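Local coordinates for 16S rRNA processing protein (Pseudomonas aeruginosa, PDB 2F1L) that probably assists the late assembly of the 30S ribosomal subunit and is needed for efficient processing of 16S rRNA, at residues V38-D50 and L162-L174. Sequence-based numbering, arbitrary orientation. Where two conformers were deposited one is given.
Sequences VYSFTDPLDNLLD and LPYTGQCVLSIDL. With GOL (glycerol), chain F.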
loop_
_atom_site.group_PDB
_atom_site.type_symbol
_atom_site.label_atom_id
_atom_site.label_comp_id
_atom_site.label_asym_id
_atom_site.label_seq_id
_atom_site.Cartn_x
_atom_site.Cartn_y
_atom_site.Cartn_z
ATOM N N VAL A 38 11.060 -3.275 14.477
ATOM C CA VAL A 38 9.820 -3.957 14.187
ATOM C C VAL A 38 9.268 -3.399 12.886
ATOM O O VAL A 38 9.210 -2.188 12.702
ATOM C CB VAL A 38 8.819 -3.722 15.347
ATOM C CG1 VAL A 38 7.421 -4.036 14.942
ATOM C CG2 VAL A 38 9.201 -4.600 16.538
ATOM N N TYR A 39 8.911 -4.282 11.960
ATOM C CA TYR A 39 8.124 -3.859 10.836
ATOM C C TYR A 39 6.653 -3.972 11.268
ATOM O O TYR A 39 6.276 -4.914 11.989
ATOM C CB TYR A 39 8.395 -4.726 9.601
ATOM C CG TYR A 39 9.749 -4.567 8.921
ATOM C CD1 TYR A 39 10.343 -3.341 8.771
ATOM C CD2 TYR A 39 10.378 -5.662 8.338
ATOM C CE1 TYR A 39 11.558 -3.204 8.090
ATOM C CE2 TYR A 39 11.579 -5.539 7.663
ATOM C CZ TYR A 39 12.174 -4.305 7.550
ATOM O OH TYR A 39 13.388 -4.164 6.900
ATOM N N SER A 40 5.825 -3.010 10.864
ATOM C CA SER A 40 4.396 -3.062 11.198
ATOM C C SER A 40 3.551 -3.382 9.987
ATOM O O SER A 40 3.800 -2.848 8.937
ATOM C CB SER A 40 3.935 -1.731 11.748
ATOM O OG SER A 40 2.531 -1.677 11.769
ATOM N N PHE A 41 2.532 -4.211 10.151
ATOM C CA PHE A 41 1.627 -4.586 9.059
ATOM C C PHE A 41 0.216 -3.991 9.208
ATOM O O PHE A 41 -0.759 -4.375 8.480
ATOM C CB PHE A 41 1.552 -6.130 8.969
ATOM C CG PHE A 41 2.902 -6.807 8.848
ATOM C CD1 PHE A 41 3.925 -6.227 8.100
ATOM C CD2 PHE A 41 3.131 -8.042 9.436
ATOM C CE1 PHE A 41 5.173 -6.833 8.007
ATOM C CE2 PHE A 41 4.384 -8.665 9.353
ATOM C CZ PHE A 41 5.396 -8.065 8.628
ATOM N N THR A 42 0.099 -3.071 10.147
ATOM C CA THR A 42 -1.172 -2.457 10.489
ATOM C C THR A 42 -1.442 -1.226 9.605
ATOM O O THR A 42 -0.540 -0.676 8.997
ATOM C CB THR A 42 -1.200 -2.015 11.968
ATOM O OG1 THR A 42 -0.188 -1.005 12.221
ATOM C CG2 THR A 42 -0.930 -3.206 12.866
ATOM N N ASP A 43 -2.717 -0.851 9.526
ATOM C CA ASP A 43 -3.137 0.349 8.858
ATOM C C ASP A 43 -3.928 1.125 9.885
ATOM O O ASP A 43 -4.878 0.611 10.404
ATOM C CB ASP A 43 -4.051 -0.011 7.698
ATOM C CG ASP A 43 -4.449 1.179 6.900
ATOM O OD1 ASP A 43 -3.978 2.304 7.228
ATOM O OD2 ASP A 43 -5.227 0.973 5.935
ATOM N N PRO A 44 -3.484 2.341 10.257
ATOM C CA PRO A 44 -2.297 3.124 10.001
ATOM C C PRO A 44 -1.061 2.380 10.443
ATOM O O PRO A 44 -1.157 1.491 11.307
ATOM C CB PRO A 44 -2.467 4.304 10.956
ATOM C CG PRO A 44 -3.904 4.436 11.153
ATOM C CD PRO A 44 -4.395 3.055 11.166
ATOM N N LEU A 45 0.106 2.785 9.937
ATOM C CA LEU A 45 1.332 2.115 10.344
ATOM C C LEU A 45 1.513 2.031 11.867
ATOM O O LEU A 45 2.056 1.042 12.378
ATOM C CB LEU A 45 2.548 2.799 9.741
ATOM C CG LEU A 45 3.861 2.002 9.690
ATOM C CD1 LEU A 45 3.709 0.770 8.871
ATOM C CD2 LEU A 45 4.946 2.878 9.088
ATOM N N ASP A 46 1.082 3.055 12.600
ATOM C CA ASP A 46 1.467 3.141 14.016
ATOM C C ASP A 46 0.499 2.425 14.925
ATOM O O ASP A 46 0.663 2.415 16.113
ATOM C CB ASP A 46 1.653 4.597 14.469
ATOM C CG ASP A 46 0.372 5.359 14.527
ATOM O OD1 ASP A 46 -0.677 4.759 14.225
ATOM O OD2 ASP A 46 0.425 6.572 14.838
ATOM N N ASN A 47 -0.494 1.805 14.331
ATOM C CA ASN A 47 -1.545 1.167 15.032
ATOM C C ASN A 47 -1.076 -0.046 15.795
ATOM O O ASN A 47 -1.630 -0.397 16.810
ATOM C CB ASN A 47 -2.608 0.775 14.020
ATOM C CG ASN A 47 -3.834 0.233 14.673
ATOM O OD1 ASN A 47 -4.395 0.888 15.527
ATOM N ND2 ASN A 47 -4.243 -0.986 14.305
ATOM N N LEU A 48 -0.027 -0.681 15.302
ATOM C CA LEU A 48 0.655 -1.715 16.056
ATOM C C LEU A 48 0.914 -1.325 17.518
ATOM O O LEU A 48 0.833 -2.160 18.397
ATOM C CB LEU A 48 1.971 -2.054 15.359
ATOM C CG LEU A 48 2.868 -3.098 16.029
ATOM C CD1 LEU A 48 2.114 -4.365 16.166
ATOM C CD2 LEU A 48 4.061 -3.364 15.231
ATOM N N LEU A 49 1.227 -0.066 17.780
ATOM C CA LEU A 49 1.593 0.407 19.151
ATOM C C LEU A 49 0.389 0.431 20.091
ATOM O O LEU A 49 0.536 0.565 21.306
ATOM C CB LEU A 49 2.243 1.798 19.108
ATOM C CG LEU A 49 3.540 1.906 18.257
ATOM C CD1 LEU A 49 4.097 3.332 18.202
ATOM C CD2 LEU A 49 4.616 0.938 18.767
ATOM N N ASP A 50 -0.793 0.267 19.522
ATOM C CA ASP A 50 -2.020 0.148 20.298
ATOM C C ASP A 50 -2.302 -1.247 20.868
ATOM O O ASP A 50 -3.289 -1.435 21.564
ATOM C CB ASP A 50 -3.228 0.564 19.422
ATOM C CG ASP A 50 -3.212 2.048 19.062
ATOM O OD1 ASP A 50 -2.533 2.827 19.760
ATOM O OD2 ASP A 50 -3.860 2.424 18.076
ATOM N N LEU A 162 -4.822 9.096 -2.520
ATOM C CA LEU A 162 -3.881 8.337 -1.713
ATOM C C LEU A 162 -4.527 7.034 -1.320
ATOM O O LEU A 162 -5.697 6.993 -1.041
ATOM C CB LEU A 162 -3.468 9.118 -0.486
ATOM C CG LEU A 162 -2.360 10.157 -0.665
ATOM C CD1 LEU A 162 -2.707 11.193 -1.685
ATOM C CD2 LEU A 162 -2.093 10.823 0.689
ATOM N N PRO A 163 -3.755 5.955 -1.319
ATOM C CA PRO A 163 -4.267 4.654 -0.882
ATOM C C PRO A 163 -4.379 4.595 0.632
ATOM O O PRO A 163 -3.482 5.068 1.353
ATOM C CB PRO A 163 -3.198 3.697 -1.375
ATOM C CG PRO A 163 -1.936 4.496 -1.279
ATOM C CD PRO A 163 -2.328 5.902 -1.686
ATOM N N TYR A 164 -5.482 4.055 1.124
ATOM C CA TYR A 164 -5.659 3.901 2.575
ATOM C C TYR A 164 -5.001 2.584 2.957
ATOM O O TYR A 164 -5.647 1.530 3.007
ATOM C CB TYR A 164 -7.152 3.909 2.981
ATOM C CG TYR A 164 -7.335 3.822 4.475
ATOM C CD1 TYR A 164 -7.175 4.927 5.284
ATOM C CD2 TYR A 164 -7.607 2.615 5.084
ATOM C CE1 TYR A 164 -7.308 4.845 6.667
ATOM C CE2 TYR A 164 -7.722 2.514 6.441
ATOM C CZ TYR A 164 -7.579 3.635 7.238
ATOM O OH TYR A 164 -7.714 3.503 8.613
ATOM N N THR A 165 -3.697 2.650 3.148
ATOM C CA THR A 165 -2.886 1.527 3.621
ATOM C C THR A 165 -1.811 2.097 4.540
ATOM O O THR A 165 -1.524 3.294 4.495
ATOM C CB THR A 165 -2.127 0.862 2.485
ATOM O OG1 THR A 165 -1.176 1.794 1.934
ATOM C CG2 THR A 165 -3.071 0.418 1.402
ATOM N N GLY A 166 -1.186 1.231 5.319
ATOM C CA GLY A 166 -0.127 1.623 6.249
ATOM C C GLY A 166 1.187 2.039 5.595
ATOM O O GLY A 166 1.986 2.733 6.217
ATOM N N GLN A 167 1.434 1.610 4.356
ATOM C CA GLN A 167 2.578 2.112 3.656
ATOM C C GLN A 167 2.427 3.605 3.454
ATOM O O GLN A 167 3.446 4.341 3.291
ATOM C CB GLN A 167 2.733 1.404 2.297
ATOM C CG GLN A 167 4.016 1.782 1.567
ATOM C CD GLN A 167 4.294 0.968 0.317
ATOM O OE1 GLN A 167 5.247 1.269 -0.391
ATOM N NE2 GLN A 167 3.497 -0.062 0.047
ATOM N N CYS A 168 1.160 4.044 3.439
ATOM C CA CYS A 168 0.807 5.438 3.204
ATOM C C CYS A 168 0.355 6.202 4.463
ATOM O O CYS A 168 0.880 7.292 4.794
ATOM C CB CYS A 168 -0.293 5.535 2.162
ATOM S SG CYS A 168 -0.739 7.264 1.830
ATOM N N VAL A 169 -0.639 5.651 5.151
ATOM C CA VAL A 169 -1.211 6.328 6.327
ATOM C C VAL A 169 -0.392 5.949 7.530
ATOM O O VAL A 169 -0.401 4.797 7.941
ATOM C CB VAL A 169 -2.689 5.935 6.571
ATOM C CG1 VAL A 169 -3.225 6.630 7.856
ATOM C CG2 VAL A 169 -3.517 6.328 5.390
ATOM N N LEU A 170 0.305 6.902 8.115
ATOM C CA LEU A 170 1.166 6.566 9.264
ATOM C C LEU A 170 0.446 6.699 10.614
ATOM O O LEU A 170 0.681 5.899 11.529
ATOM C CB LEU A 170 2.413 7.462 9.267
ATOM C CG LEU A 170 3.186 7.501 7.948
ATOM C CD1 LEU A 170 4.478 8.185 8.125
ATOM C CD2 LEU A 170 3.411 6.092 7.444
ATOM N N SER A 171 -0.369 7.745 10.744
ATOM C CA SER A 171 -0.975 8.090 12.022
ATOM C C SER A 171 -2.247 8.862 11.731
ATOM O O SER A 171 -2.265 9.697 10.848
ATOM C CB SER A 171 -0.044 9.007 12.844
ATOM O OG SER A 171 1.249 8.453 13.045
ATOM N N ILE A 172 -3.299 8.608 12.483
ATOM C CA ILE A 172 -4.554 9.358 12.344
ATOM C C ILE A 172 -4.908 9.883 13.716
ATOM O O ILE A 172 -5.030 9.108 14.645
ATOM C CB ILE A 172 -5.701 8.445 11.870
ATOM C CG1 ILE A 172 -5.390 7.915 10.495
ATOM C CG2 ILE A 172 -7.018 9.179 11.885
ATOM C CD1 ILE A 172 -6.478 6.958 9.924
ATOM N N ASP A 173 -5.068 11.186 13.861
ATOM C CA ASP A 173 -5.549 11.722 15.130
ATOM C C ASP A 173 -6.878 12.432 14.885
ATOM O O ASP A 173 -6.933 13.574 14.433
ATOM C CB ASP A 173 -4.495 12.637 15.760
ATOM C CG ASP A 173 -4.853 13.039 17.160
ATOM O OD1 ASP A 173 -5.990 13.465 17.366
ATOM O OD2 ASP A 173 -4.005 12.946 18.067
ATOM N N LEU A 174 -7.969 11.752 15.195
ATOM C CA LEU A 174 -9.293 12.320 14.928
ATOM C C LEU A 174 -9.569 13.524 15.768
ATOM O O LEU A 174 -10.140 14.494 15.273
ATOM C CB LEU A 174 -10.415 11.302 15.176
ATOM C CG LEU A 174 -10.322 10.066 14.298
ATOM C CD1 LEU A 174 -11.386 9.070 14.729
ATOM C CD2 LEU A 174 -10.405 10.461 12.808
HETATM C C1 GOL F . -3.327 6.082 15.516
HETATM O O1 GOL F . -3.119 6.424 14.167
HETATM C C2 GOL F . -4.476 5.097 15.640
HETATM O O2 GOL F . -4.715 4.757 16.981
HETATM C C3 GOL F . -4.146 3.821 14.890
HETATM O O3 GOL F . -5.347 3.343 14.318
#
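Leu45 and Asp46 point two successive backbone N-H groups at the start of strand 169-173: Leu45 N bonds Val169 O at 2.9 Å, nearly straight at 161°, and Asp46 N reaches Leu170 O at 3.1 Å on a more bent path. The turn that presents them follows the cis peptide before Pro44 and is braced from within, since Thr42 OG1 and Asn47 N both give a hydrogen bond to Pro44 O. Gly166 backs against this turn, its CA 3.6 Å from Thr42 O and its carbonyl oxygen against Leu45 CB.

Pro44 lies over the strand, with CB 3.9 Å from Val169 CG1 and CG 3.8 Å from Ile172 CD1. Leu45 and Leu170 run side by side in the same direction and meet through their CD2 methyls. With CG between the backbone N and the carbonyl carbon (chi1 69°), the Asp46 carboxylate is set beside Leu170 O and within reach of Ser171 OG, which donates to Asp46 OD2 at 2.7 Å from above the carboxylate plane. A glycerol, probably from the crystallisation liquor, links the two segments: its O1 takes the Ile172 N-H and gives to Asp46 OD1, while its O2 gives to Asp50 OD2. More tentatively, in one of the two conformers modelled for Asp43, OD1 sits above the rim of one face of the Tyr164 ring, with the carboxylate and ring planes 41° apart.

Leu170 and Ser171 form a classic beta bulge opposite Arg180. The contact joins the N-terminal and PRC-barrel domains of RimM: the loop leaving strand 35-40, with Leu48 packed on Ile23 and Leu77, meets strand 169-173, one of the two outermost strands of the PRC-barrel sheet within the chain, whose Val169 and Ile172 rest on Met179 of strand 178-181.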